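Local coordinates for protein halogenase (Chondromyces crocatus, PDB 3E1T) that binds flavin-adenine dinucleotide and, as an FAD-dependent halogenase, probably introduces the chlorine atom of the myxobacterial metabolite chondrochloren, at residues A[23-26]-A[27-30]; A[93-97]-A[98-102]; A[149-152]-A[153-157]; A[247-250]-A[251-255]; A[467-470]-A[471-475]. All blocks are in the same frame, centred on the assembly; numbering follows the deposited sequence.

How the contacts relate
From the N terminus, the five local contacts follow one another in series; none nests in or crosses another, and none touches another. Contact 1 ends helix 17-27 and turns the chain toward strand 33-36 of the parallel sheet. Contact 2 lies in the loop between strands 90-93 and 105-106, which both pair with strand 75-82, and folds it back on itself. Contact 3 is the hairpin end joining strands 143-150 and 156-161, with its centre about 48 Å from that of contact 2. Contact 4 starts helix 248-257, which lies against the large mixed sheet, about 45 Å from contact 1 between centres. Contact 5 belongs to helix 467-477, set beside helix 340-368.

Contact 1 (A[23-26]-A[27-30]); sequences ASFV and AMRG
Met28 places its sulfur beside the phenyl ring of Phe25, three residues earlier, in a Met-aromatic contact. Met28 SD lies 4.0 Å from Phe25 CD1 and 77° off the ring normal, so it meets the edge and not the face. The two side chains run alongside each other, pointing the same way. With CG turned anti to its own carbonyl carbon (chi1 -79°), the methionine is folded against the preceding turn, where Met28 CG comes within 3.1 Å of Ser24 O. An alanine at Met28 would lack the thioether and would probably leave the CD1 edge of Phe25 less covered on this side, with nothing of the side chain beyond CB against Ser24 O. The ring also reaches Leu324 and Ala327 of helix 315-333.

Backbone bonds form the second group. Ala27 N donates to Ala23 O at 3.1 Å and Met28 N to Ser24 O at 2.9 Å, both of the i to i+4 kind. Arg29 N instead takes Val26 O at 3.0 Å, a bond three residues long whose donor stands 63° out of the carbonyl plane.

Among the polar side chains, Ser24 OG bonds to Ser20 O and Ser121 OG, while Arg29 NE forms a salt bridge with Asp498. A type I turn from Ala27 to Gly30, with positive phi at the glycine, ends the helix that begins within what is probably the GxGxxG motif of a Rossmann-type FAD-binding fold.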
loop_
_atom_site.group_PDB
_atom_site.type_symbol
_atom_site.label_atom_id
_atom_site.label_comp_id
_atom_site.label_asym_id
_atom_site.label_seq_id
_atom_site.Cartn_x
_atom_site.Cartn_y
_atom_site.Cartn_z
ATOM N N ALA A 23 4.991 -14.571 -8.160
ATOM C CA ALA A 23 5.272 -15.450 -9.301
ATOM C C ALA A 23 6.778 -15.690 -9.446
ATOM O O ALA A 23 7.220 -16.836 -9.475
ATOM C CB ALA A 23 4.679 -14.867 -10.574
ATOM N N SER A 24 7.564 -14.612 -9.493
ATOM C CA SER A 24 9.024 -14.722 -9.593
ATOM C C SER A 24 9.636 -15.612 -8.520
ATOM O O SER A 24 10.449 -16.474 -8.832
ATOM C CB SER A 24 9.689 -13.346 -9.557
ATOM O OG SER A 24 9.219 -12.540 -10.613
ATOM N N PHE A 25 9.241 -15.411 -7.263
ATOM C CA PHE A 25 9.843 -16.121 -6.119
ATOM C C PHE A 25 9.570 -17.629 -6.084
ATOM O O PHE A 25 10.347 -18.396 -5.509
ATOM C CB PHE A 25 9.366 -15.514 -4.785
ATOM C CG PHE A 25 10.087 -14.253 -4.373
ATOM C CD1 PHE A 25 11.405 -14.019 -4.751
ATOM C CD2 PHE A 25 9.447 -13.316 -3.576
ATOM C CE1 PHE A 25 12.070 -12.855 -4.351
ATOM C CE2 PHE A 25 10.100 -12.152 -3.174
ATOM C CZ PHE A 25 11.416 -11.922 -3.560
ATOM N N VAL A 26 8.439 -18.052 -6.633
ATOM C CA VAL A 26 8.121 -19.472 -6.663
ATOM C C VAL A 26 8.808 -20.128 -7.876
ATOM O O VAL A 26 9.360 -21.217 -7.758
ATOM C CB VAL A 26 6.588 -19.746 -6.642
ATOM C CG1 VAL A 26 6.298 -21.247 -6.795
ATOM C CG2 VAL A 26 5.953 -19.218 -5.349
ATOM N N ALA A 27 8.779 -19.449 -9.023
ATOM C CA ALA A 27 9.454 -19.926 -10.231
ATOM C C ALA A 27 10.965 -20.049 -10.031
ATOM O O ALA A 27 11.586 -20.989 -10.538
ATOM C CB ALA A 27 9.145 -19.024 -11.403
ATOM N N MET A 28 11.543 -19.104 -9.286
ATOM C CA MET A 28 12.954 -19.135 -8.890
ATOM C C MET A 28 13.344 -20.408 -8.133
ATOM O O MET A 28 14.524 -20.757 -8.067
ATOM C CB MET A 28 13.304 -17.910 -8.033
ATOM C CG MET A 28 13.528 -16.626 -8.814
ATOM S SD MET A 28 13.806 -15.162 -7.780
ATOM C CE MET A 28 15.065 -15.767 -6.652
ATOM N N ARG A 29 12.352 -21.089 -7.566
ATOM C CA ARG A 29 12.567 -22.326 -6.822
ATOM C C ARG A 29 12.345 -23.531 -7.751
ATOM O O ARG A 29 12.516 -24.686 -7.349
ATOM C CB ARG A 29 11.619 -22.364 -5.620
ATOM C CG ARG A 29 12.133 -23.033 -4.322
ATOM C CD ARG A 29 13.653 -23.002 -4.113
ATOM N NE ARG A 29 14.074 -22.619 -2.754
ATOM C CZ ARG A 29 13.764 -23.255 -1.621
ATOM N NH1 ARG A 29 12.978 -24.329 -1.617
ATOM N NH2 ARG A 29 14.236 -22.798 -0.466
ATOM N N GLY A 30 11.975 -23.246 -8.999
ATOM C CA GLY A 30 11.821 -24.274 -10.021
ATOM C C GLY A 30 10.447 -24.914 -10.045
ATOM O O GLY A 30 10.333 -26.135 -10.130
#

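Contact 2 (A[93-97]-A[98-102]); sequences GFTRH and PDDPY
Pro98 follows His97 in the loop, and its carbonyl keeps a loose distance from Thr95, with Pro98 O 4.4 Å from Thr95 OG1. That hydroxyl is already committed, since Thr95 OG1 donates to His97 O at 2.6 Å and ties the first half of the loop to itself.

Asp100 is the next residue to reach back. Its carboxylate and the Thr95 side chain approach from opposite directions, with Asp100 CG held between the backbone N and the carbonyl carbon (chi1 65°). Asp100 OD2 accepts a weak, bent bond from His97 N at 3.3 Å, with an N-H...O angle of 125°, and the same oxygen lies 3.5 Å from Thr95 OG1. The other branch, Asp100 OD1, rests 3.7 Å from the methyl Thr95 CG2. Pro101 then brings its carbonyl to that methyl, Pro101 O being 3.5 Å from Thr95 CG2. A glycine in place of Thr95 would take away both hydroxyl and methyl, and would probably leave His97 O without this donor and the Asp100 and Pro101 oxygens without the packing between them.

Tyr102 ends the segment, its carbonyl O 3.9 Å from Phe94 CB. This exposed loop links strands 90-93 and 105-106: Phe94 bonds through its backbone to Arg77 of strand 75-82, Pro98 touches the same arginine, and Phe94 and Tyr102 both lean on Pro52 at helix 52-61.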
loop_
_atom_site.group_PDB
_atom_site.type_symbol
_atom_site.label_atom_id
_atom_site.label_comp_id
_atom_site.label_asym_id
_atom_site.label_seq_id
_atom_site.Cartn_x
_atom_site.Cartn_y
_atom_site.Cartn_z
ATOM N N GLY A 93 14.729 11.137 7.455
ATOM C CA GLY A 93 15.591 10.397 6.541
ATOM C C GLY A 93 15.560 8.934 6.927
ATOM O O GLY A 93 15.387 8.605 8.099
ATOM N N PHE A 94 15.714 8.049 5.950
ATOM C CA PHE A 94 15.688 6.618 6.233
ATOM C C PHE A 94 16.906 6.196 7.060
ATOM O O PHE A 94 16.800 5.327 7.929
ATOM C CB PHE A 94 15.565 5.798 4.945
ATOM C CG PHE A 94 14.244 5.972 4.233
ATOM C CD1 PHE A 94 13.040 5.704 4.884
ATOM C CD2 PHE A 94 14.205 6.385 2.906
ATOM C CE1 PHE A 94 11.818 5.856 4.226
ATOM C CE2 PHE A 94 12.992 6.537 2.240
ATOM C CZ PHE A 94 11.795 6.274 2.905
ATOM N N THR A 95 18.049 6.833 6.807
ATOM C CA THR A 95 19.283 6.548 7.548
ATOM C C THR A 95 20.088 7.813 7.808
ATOM O O THR A 95 20.029 8.775 7.032
ATOM C CB THR A 95 20.203 5.603 6.772
ATOM O OG1 THR A 95 20.378 6.113 5.448
ATOM C CG2 THR A 95 19.631 4.182 6.720
ATOM N N ARG A 96 20.865 7.778 8.891
ATOM C CA ARG A 96 21.720 8.890 9.318
ATOM C C ARG A 96 22.744 9.305 8.256
ATOM O O ARG A 96 23.010 10.501 8.078
ATOM C CB ARG A 96 22.405 8.555 10.657
ATOM C CG ARG A 96 21.487 8.705 11.894
ATOM C CD ARG A 96 20.414 7.607 11.979
ATOM N NE ARG A 96 19.133 8.106 12.492
ATOM C CZ ARG A 96 18.140 8.584 11.740
ATOM N NH1 ARG A 96 18.250 8.640 10.416
ATOM N NH2 ARG A 96 17.027 9.012 12.318
ATOM N N HIS A 97 23.308 8.319 7.556
ATOM C CA HIS A 97 24.230 8.577 6.445
ATOM C C HIS A 97 23.564 8.219 5.115
ATOM O O HIS A 97 22.666 7.372 5.084
ATOM C CB HIS A 97 25.534 7.791 6.622
ATOM C CG HIS A 97 26.295 8.157 7.857
ATOM N ND1 HIS A 97 27.303 9.099 7.858
ATOM C CD2 HIS A 97 26.194 7.713 9.132
ATOM C CE1 HIS A 97 27.791 9.216 9.081
ATOM N NE2 HIS A 97 27.136 8.385 9.873
ATOM N N PRO A 98 23.995 8.860 4.011
ATOM C CA PRO A 98 23.299 8.630 2.738
ATOM C C PRO A 98 23.407 7.196 2.204
ATOM O O PRO A 98 22.433 6.671 1.650
ATOM C CB PRO A 98 23.984 9.615 1.777
ATOM C CG PRO A 98 25.334 9.860 2.376
ATOM C CD PRO A 98 25.112 9.815 3.864
ATOM N N ASP A 99 24.563 6.563 2.393
ATOM C CA ASP A 99 24.874 5.323 1.674
ATOM C C ASP A 99 24.979 4.046 2.516
ATOM O O ASP A 99 25.326 2.984 1.987
ATOM C CB ASP A 99 26.113 5.513 0.784
ATOM C CG ASP A 99 25.796 6.253 -0.518
ATOM O OD1 ASP A 99 26.415 7.312 -0.772
ATOM O OD2 ASP A 99 24.926 5.777 -1.289
ATOM N N ASP A 100 24.671 4.131 3.809
ATOM C CA ASP A 100 24.635 2.922 4.638
ATOM C C ASP A 100 23.347 2.103 4.380
ATOM O O ASP A 100 22.407 2.625 3.777
ATOM C CB ASP A 100 24.889 3.230 6.129
ATOM C CG ASP A 100 23.813 4.082 6.753
ATOM O OD1 ASP A 100 23.151 3.605 7.701
ATOM O OD2 ASP A 100 23.636 5.231 6.308
ATOM N N PRO A 101 23.311 0.822 4.815
ATOM C CA PRO A 101 22.285 -0.129 4.342
ATOM C C PRO A 101 20.845 0.373 4.443
ATOM O O PRO A 101 20.468 0.994 5.443
ATOM C CB PRO A 101 22.478 -1.346 5.254
ATOM C CG PRO A 101 23.891 -1.266 5.698
ATOM C CD PRO A 101 24.221 0.195 5.797
ATOM N N TYR A 102 20.065 0.090 3.398
ATOM C CA TYR A 102 18.658 0.516 3.275
ATOM C C TYR A 102 18.507 2.036 3.350
ATOM O O TYR A 102 17.555 2.552 3.948
ATOM C CB TYR A 102 17.773 -0.182 4.325
ATOM C CG TYR A 102 17.848 -1.694 4.278
ATOM C CD1 TYR A 102 17.001 -2.433 3.440
ATOM C CD2 TYR A 102 18.767 -2.393 5.073
ATOM C CE1 TYR A 102 17.075 -3.825 3.392
ATOM C CE2 TYR A 102 18.845 -3.786 5.031
ATOM C CZ TYR A 102 17.996 -4.492 4.189
ATOM O OH TYR A 102 18.070 -5.864 4.149
#

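Contact 3 (A[149-152]-A[153-157]); sequences YRNT and EGVEL
Tyr149 CG sits between its backbone N and carbonyl carbon (chi1 64°), which swings the phenol across toward the partner strand and over Leu157 CB; on the other side, Leu157 CG is anti to its carbonyl carbon (chi1 -69°), which lets CD1 reach the phenol oxygen. The two residues face each other on adjacent strands of an antiparallel beta hairpin, made of strands 143-150 and 156-161.

Leu157 CB lies over a face of the phenol, 4.1 Å from the Tyr149 ring centroid, in a CH-pi contact. Farther out, the methyl Leu157 CD1 comes to 3.7 Å from Tyr149 OH. The Tyr149 ring also meets that of His132, the planes inclined to each other by about 25°.

Beneath the side chains, Tyr149 and Leu157 form a hydrogen-bonded pair. Leu157 N donates to Tyr149 O at 2.7 Å, and the return bond runs from Tyr149 N to Leu157 O at 3.0 Å. Arg150 and Glu156 follow as a non-hydrogen-bonded pair, their side chains on the other side of the sheet from Tyr149 and Leu157.

Beyond them the chain reverses through an exposed turn, closed by Asn151 N donating to Val155 O at 2.8 Å, in the carbonyl plane. The Arg150 chain, bent at its third torsion, curls over this turn, and Arg150 NH2 makes a weak bond of 3.4 Å with Gly154 O.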
loop_
_atom_site.group_PDB
_atom_site.type_symbol
_atom_site.label_atom_id
_atom_site.label_comp_id
_atom_site.label_asym_id
_atom_site.label_seq_id
_atom_site.Cartn_x
_atom_site.Cartn_y
_atom_site.Cartn_z
ATOM N N TYR A 149 -10.975 -18.003 -16.975
ATOM C CA TYR A 149 -10.545 -16.720 -17.532
ATOM C C TYR A 149 -10.966 -16.552 -18.989
ATOM O O TYR A 149 -11.363 -17.516 -19.632
ATOM C CB TYR A 149 -9.018 -16.556 -17.414
ATOM C CG TYR A 149 -8.195 -17.551 -18.217
ATOM C CD1 TYR A 149 -7.691 -17.217 -19.472
ATOM C CD2 TYR A 149 -7.907 -18.818 -17.707
ATOM C CE1 TYR A 149 -6.926 -18.129 -20.212
ATOM C CE2 TYR A 149 -7.145 -19.738 -18.434
ATOM C CZ TYR A 149 -6.657 -19.385 -19.682
ATOM O OH TYR A 149 -5.902 -20.289 -20.400
ATOM N N ARG A 150 -10.869 -15.321 -19.491
ATOM C CA ARG A 150 -10.971 -15.046 -20.926
ATOM C C ARG A 150 -9.582 -14.669 -21.421
ATOM O O ARG A 150 -8.913 -13.838 -20.799
ATOM C CB ARG A 150 -11.929 -13.890 -21.222
ATOM C CG ARG A 150 -13.189 -13.839 -20.380
ATOM C CD ARG A 150 -14.002 -12.594 -20.723
ATOM N NE ARG A 150 -14.747 -12.754 -21.975
ATOM C CZ ARG A 150 -15.282 -11.753 -22.672
ATOM N NH1 ARG A 150 -15.156 -10.496 -22.257
ATOM N NH2 ARG A 150 -15.947 -12.007 -23.791
ATOM N N ASN A 151 -9.146 -15.272 -22.526
ATOM C CA ASN A 151 -7.849 -14.936 -23.118
ATOM C C ASN A 151 -7.928 -13.652 -23.952
ATOM O O ASN A 151 -8.905 -12.912 -23.852
ATOM C CB ASN A 151 -7.261 -16.123 -23.906
ATOM C CG ASN A 151 -8.012 -16.419 -25.200
ATOM O OD1 ASN A 151 -8.901 -15.676 -25.610
ATOM N ND2 ASN A 151 -7.637 -17.512 -25.857
ATOM N N THR A 152 -6.904 -13.393 -24.763
ATOM C CA THR A 152 -6.803 -12.155 -25.546
ATOM C C THR A 152 -8.017 -11.884 -26.447
ATOM O O THR A 152 -8.495 -10.749 -26.526
ATOM C CB THR A 152 -5.502 -12.132 -26.365
ATOM O OG1 THR A 152 -4.397 -12.396 -25.493
ATOM C CG2 THR A 152 -5.306 -10.782 -27.024
ATOM N N GLU A 153 -8.507 -12.918 -27.127
ATOM C CA GLU A 153 -9.807 -12.839 -27.805
ATOM C C GLU A 153 -10.912 -13.068 -26.765
ATOM O O GLU A 153 -10.613 -13.289 -25.590
ATOM C CB GLU A 153 -9.899 -13.829 -28.982
ATOM C CG GLU A 153 -9.357 -15.239 -28.712
ATOM C CD GLU A 153 -7.902 -15.443 -29.142
ATOM O OE1 GLU A 153 -7.111 -14.468 -29.152
ATOM O OE2 GLU A 153 -7.545 -16.597 -29.470
ATOM N N GLY A 154 -12.178 -13.009 -27.171
ATOM C CA GLY A 154 -13.281 -13.186 -26.214
ATOM C C GLY A 154 -13.416 -14.571 -25.586
ATOM O O GLY A 154 -14.416 -14.857 -24.928
ATOM N N VAL A 155 -12.392 -15.407 -25.757
ATOM C CA VAL A 155 -12.460 -16.848 -25.478
ATOM C C VAL A 155 -12.322 -17.225 -23.995
ATOM O O VAL A 155 -11.340 -16.874 -23.339
ATOM C CB VAL A 155 -11.420 -17.626 -26.346
ATOM C CG1 VAL A 155 -11.317 -19.088 -25.932
ATOM C CG2 VAL A 155 -11.777 -17.517 -27.830
ATOM N N GLU A 156 -13.307 -17.978 -23.502
ATOM C CA GLU A 156 -13.373 -18.430 -22.120
ATOM C C GLU A 156 -12.679 -19.784 -21.925
ATOM O O GLU A 156 -13.085 -20.790 -22.517
ATOM C CB GLU A 156 -14.841 -18.517 -21.697
ATOM C CG GLU A 156 -15.072 -18.750 -20.225
ATOM C CD GLU A 156 -16.548 -18.733 -19.870
ATOM O OE1 GLU A 156 -17.131 -17.626 -19.769
ATOM O OE2 GLU A 156 -17.123 -19.831 -19.681
ATOM N N LEU A 157 -11.637 -19.805 -21.092
ATOM C CA LEU A 157 -10.867 -21.030 -20.832
ATOM C C LEU A 157 -10.702 -21.355 -19.345
ATOM O O LEU A 157 -11.213 -20.640 -18.479
ATOM C CB LEU A 157 -9.487 -20.940 -21.484
ATOM C CG LEU A 157 -9.356 -20.957 -23.007
ATOM C CD1 LEU A 157 -7.882 -21.078 -23.371
ATOM C CD2 LEU A 157 -10.165 -22.094 -23.635
#

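Contact 4 (A[247-250]-A[251-255]); sequences GHEA and ALLRY
Leu253 lies alongside Glu249, one helical turn earlier, and can be followed outward atom by atom. Leu253 CB lies 3.4 Å from Glu249 O, the carbonyl that also accepts the Leu253 N-H at 3.0 Å. CG of Leu253 remains 3.9 Å from that same Glu249 O. At the tip, the CD2 branch of Leu253 reaches 3.6 Å from Glu249 CG, the two side chains pointing the same way; a chi1 of -104°, off the staggered positions, brings it there. Glu249 is fully extended up to its carboxylate, whose OE2 is 3.7 Å from Leu253 CD2 and makes a long, weak ion pair with Arg271.

Gly247 occupies the N-cap position, and its carbonyl takes the first bond of the turn, from Ala251 N. The arrangement is that of the first turns of an amphipathic surface helix, with Leu252 and Tyr255 packed on Phe220 of the underlying mixed sheet.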
loop_
_atom_site.group_PDB
_atom_site.type_symbol
_atom_site.label_atom_id
_atom_site.label_comp_id
_atom_site.label_asym_id
_atom_site.label_seq_id
_atom_site.Cartn_x
_atom_site.Cartn_y
_atom_site.Cartn_z
ATOM N N GLY A 247 -16.906 18.101 -11.940
ATOM C CA GLY A 247 -15.974 19.169 -11.620
ATOM C C GLY A 247 -14.739 18.623 -10.931
ATOM O O GLY A 247 -14.319 19.145 -9.901
ATOM N N HIS A 248 -14.172 17.563 -11.504
ATOM C CA HIS A 248 -12.946 16.945 -11.000
ATOM C C HIS A 248 -11.794 17.933 -10.992
ATOM O O HIS A 248 -11.173 18.153 -9.947
ATOM C CB HIS A 248 -12.564 15.731 -11.852
ATOM C CG HIS A 248 -13.032 14.420 -11.300
ATOM N ND1 HIS A 248 -12.332 13.245 -11.488
ATOM C CD2 HIS A 248 -14.126 14.092 -10.569
ATOM C CE1 HIS A 248 -12.976 12.252 -10.902
ATOM N NE2 HIS A 248 -14.065 12.740 -10.333
ATOM N N GLU A 249 -11.517 18.529 -12.155
ATOM C CA GLU A 249 -10.387 19.445 -12.308
ATOM C C GLU A 249 -10.536 20.666 -11.411
ATOM O O GLU A 249 -9.579 21.076 -10.755
ATOM C CB GLU A 249 -10.190 19.871 -13.773
ATOM C CG GLU A 249 -9.000 20.828 -13.976
ATOM C CD GLU A 249 -8.738 21.222 -15.431
ATOM O OE1 GLU A 249 -9.528 20.855 -16.328
ATOM O OE2 GLU A 249 -7.722 21.911 -15.676
ATOM N N ALA A 250 -11.747 21.227 -11.380
ATOM C CA ALA A 250 -12.035 22.443 -10.618
ATOM C C ALA A 250 -11.908 22.217 -9.110
ATOM O O ALA A 250 -11.485 23.111 -8.381
ATOM C CB ALA A 250 -13.415 22.980 -10.970
ATOM N N ALA A 251 -12.276 21.017 -8.659
ATOM C CA ALA A 251 -12.146 20.624 -7.256
ATOM C C ALA A 251 -10.690 20.564 -6.813
ATOM O O ALA A 251 -10.342 21.083 -5.757
ATOM C CB ALA A 251 -12.824 19.281 -7.015
ATOM N N LEU A 252 -9.844 19.929 -7.621
ATOM C CA LEU A 252 -8.436 19.786 -7.265
ATOM C C LEU A 252 -7.720 21.135 -7.331
ATOM O O LEU A 252 -6.959 21.472 -6.429
ATOM C CB LEU A 252 -7.739 18.745 -8.143
ATOM C CG LEU A 252 -6.270 18.395 -7.880
ATOM C CD1 LEU A 252 -6.050 17.783 -6.489
ATOM C CD2 LEU A 252 -5.767 17.454 -8.974
ATOM N N LEU A 253 -7.989 21.898 -8.391
ATOM C CA LEU A 253 -7.379 23.216 -8.577
ATOM C C LEU A 253 -7.684 24.128 -7.394
ATOM O O LEU A 253 -6.784 24.783 -6.870
ATOM C CB LEU A 253 -7.831 23.847 -9.902
ATOM C CG LEU A 253 -6.822 23.852 -11.067
ATOM C CD1 LEU A 253 -5.711 22.795 -10.954
ATOM C CD2 LEU A 253 -7.531 23.739 -12.410
ATOM N N ARG A 254 -8.947 24.135 -6.966
ATOM C CA ARG A 254 -9.353 24.869 -5.775
ATOM C C ARG A 254 -8.711 24.355 -4.483
ATOM O O ARG A 254 -8.407 25.149 -3.596
ATOM C CB ARG A 254 -10.879 24.913 -5.641
ATOM C CG ARG A 254 -11.366 25.792 -4.499
ATOM C CD ARG A 254 -10.636 27.146 -4.504
ATOM N NE ARG A 254 -10.973 27.977 -3.352
ATOM C CZ ARG A 254 -11.680 29.102 -3.421
ATOM N NH1 ARG A 254 -12.139 29.541 -4.593
ATOM N NH2 ARG A 254 -11.926 29.794 -2.312
ATOM N N TYR A 255 -8.507 23.043 -4.373
ATOM C CA TYR A 255 -7.802 22.484 -3.220
ATOM C C TYR A 255 -6.337 22.909 -3.222
ATOM O O TYR A 255 -5.767 23.207 -2.169
ATOM C CB TYR A 255 -7.894 20.952 -3.184
ATOM C CG TYR A 255 -9.207 20.395 -2.683
ATOM C CD1 TYR A 255 -9.825 20.906 -1.535
ATOM C CD2 TYR A 255 -9.822 19.326 -3.341
ATOM C CE1 TYR A 255 -11.024 20.379 -1.067
ATOM C CE2 TYR A 255 -11.027 18.798 -2.887
ATOM C CZ TYR A 255 -11.616 19.323 -1.752
ATOM O OH TYR A 255 -12.796 18.787 -1.311
#

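Contact 5 (A[467-470]-A[471-475]); sequences REIT and ELQHL
Arg467 O takes the N-H of Glu471 at 2.8 Å, with an N-H...O angle of 156°, and the same oxygen is flanked by the glutamate's methylene, Glu471 CG lying 3.5 Å from Arg467 O. Farther out, the pair touches more loosely: Glu471 CG approaches the edge of the Arg467 guanidinium, near its plane, while the opposite charges stay apart, with Arg467 NH1 and Glu471 OE2 separated by 6.4 Å. A mild electrostatic attraction is possible, but not a salt bridge.

Leu472 N bonds to Glu468 O at 3.2 Å, almost straight at 174°, and Leu472 CD1 lies beyond the oxygen and to one side of the carbonyl plane, 3.4 Å from Glu468 O. These i to i+4 bonds make 467-475 regular alpha helix, part of helix 467-477, and its sides divide as in an amphipathic helix: Ile469 and Gln473 are buried, while Arg467, Glu471 and His474 are exposed.

On the buried side, Ile469 and Gln473 run alongside each other, with Gln473 CG 4.1 Å from Ile469 CG2. The glutamine chain bends at its second torsion (chi2 -61°), and beyond that bend Gln473 NE2 donates to Arg352 O in helix 340-368. Leu472 touches Arg352 as well. Thr470 OG1 bonds back to Thr466 O within its own chain, and Thr470 O accepts the N-H of His474 at 2.8 Å.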
loop_
_atom_site.group_PDB
_atom_site.type_symbol
_atom_site.label_atom_id
_atom_site.label_comp_id
_atom_site.label_asym_id
_atom_site.label_seq_id
_atom_site.Cartn_x
_atom_site.Cartn_y
_atom_site.Cartn_z
ATOM N N ARG A 467 -15.330 -5.734 15.606
ATOM C CA ARG A 467 -14.642 -6.607 16.586
ATOM C C ARG A 467 -13.834 -7.746 15.961
ATOM O O ARG A 467 -12.791 -8.151 16.513
ATOM C CB ARG A 467 -15.623 -7.220 17.595
ATOM C CG ARG A 467 -16.496 -8.342 17.012
ATOM C CD ARG A 467 -16.434 -9.614 17.865
ATOM N NE ARG A 467 -16.958 -10.779 17.145
ATOM C CZ ARG A 467 -16.209 -11.752 16.620
ATOM N NH1 ARG A 467 -14.882 -11.726 16.731
ATOM N NH2 ARG A 467 -16.790 -12.765 15.986
ATOM N N GLU A 468 -14.345 -8.280 14.848
ATOM C CA GLU A 468 -13.732 -9.427 14.172
ATOM C C GLU A 468 -12.331 -9.098 13.659
ATOM O O GLU A 468 -11.392 -9.834 13.937
ATOM C CB GLU A 468 -14.624 -9.961 13.040
ATOM C CG GLU A 468 -14.123 -11.289 12.435
ATOM C CD GLU A 468 -15.134 -11.963 11.495
ATOM O OE1 GLU A 468 -16.081 -11.288 11.029
ATOM O OE2 GLU A 468 -14.976 -13.181 11.225
ATOM N N ILE A 469 -12.187 -7.989 12.934
ATOM C CA ILE A 469 -10.860 -7.540 12.509
ATOM C C ILE A 469 -9.963 -7.232 13.723
ATOM O O ILE A 469 -8.803 -7.640 13.766
ATOM C CB ILE A 469 -10.941 -6.335 11.554
ATOM C CG1 ILE A 469 -11.707 -6.715 10.275
ATOM C CG2 ILE A 469 -9.540 -5.775 11.257
ATOM C CD1 ILE A 469 -11.020 -7.780 9.388
ATOM N N THR A 470 -10.512 -6.538 14.724
ATOM C CA THR A 470 -9.730 -6.162 15.907
ATOM C C THR A 470 -9.153 -7.389 16.613
ATOM O O THR A 470 -7.984 -7.395 17.009
ATOM C CB THR A 470 -10.560 -5.296 16.901
ATOM O OG1 THR A 470 -11.234 -4.246 16.186
ATOM C CG2 THR A 470 -9.654 -4.670 17.944
ATOM N N GLU A 471 -9.972 -8.426 16.763
ATOM C CA GLU A 471 -9.545 -9.652 17.431
ATOM C C GLU A 471 -8.460 -10.395 16.665
ATOM O O GLU A 471 -7.448 -10.786 17.250
ATOM C CB GLU A 471 -10.736 -10.571 17.733
ATOM C CG GLU A 471 -11.450 -10.211 19.035
ATOM C CD GLU A 471 -10.512 -10.179 20.252
ATOM O OE1 GLU A 471 -10.525 -9.163 20.986
ATOM O OE2 GLU A 471 -9.759 -11.163 20.466
ATOM N N LEU A 472 -8.663 -10.557 15.356
ATOM C CA LEU A 472 -7.634 -11.126 14.472
ATOM C C LEU A 472 -6.327 -10.367 14.557
ATOM O O LEU A 472 -5.257 -10.967 14.620
ATOM C CB LEU A 472 -8.114 -11.144 13.018
ATOM C CG LEU A 472 -9.292 -12.090 12.767
ATOM C CD1 LEU A 472 -9.995 -11.743 11.462
ATOM C CD2 LEU A 472 -8.832 -13.539 12.796
ATOM N N GLN A 473 -6.413 -9.038 14.559
ATOM C CA GLN A 473 -5.214 -8.212 14.647
ATOM C C GLN A 473 -4.558 -8.349 16.018
ATOM O O GLN A 473 -3.340 -8.382 16.110
ATOM C CB GLN A 473 -5.525 -6.741 14.342
ATOM C CG GLN A 473 -5.849 -6.459 12.861
ATOM C CD GLN A 473 -4.705 -6.804 11.943
ATOM O OE1 GLN A 473 -4.831 -7.684 11.094
ATOM N NE2 GLN A 473 -3.568 -6.116 12.109
ATOM N N HIS A 474 -5.368 -8.430 17.072
ATOM C CA HIS A 474 -4.835 -8.588 18.428
ATOM C C HIS A 474 -4.079 -9.905 18.544
ATOM O O HIS A 474 -2.969 -9.924 19.036
ATOM C CB HIS A 474 -5.928 -8.500 19.502
ATOM C CG HIS A 474 -5.387 -8.448 20.902
ATOM N ND1 HIS A 474 -4.926 -9.566 21.564
ATOM C CD2 HIS A 474 -5.207 -7.408 21.754
ATOM C CE1 HIS A 474 -4.494 -9.222 22.766
ATOM N NE2 HIS A 474 -4.653 -7.918 22.906
ATOM N N LEU A 475 -4.675 -10.995 18.072
ATOM C CA LEU A 475 -4.019 -12.312 18.102
ATOM C C LEU A 475 -2.668 -12.307 17.362
ATOM O O LEU A 475 -1.666 -12.829 17.865
ATOM C CB LEU A 475 -4.968 -13.376 17.533
ATOM C CG LEU A 475 -4.952 -14.806 18.096
ATOM C CD1 LEU A 475 -4.822 -14.850 19.632
ATOM C CD2 LEU A 475 -6.197 -15.573 17.629
#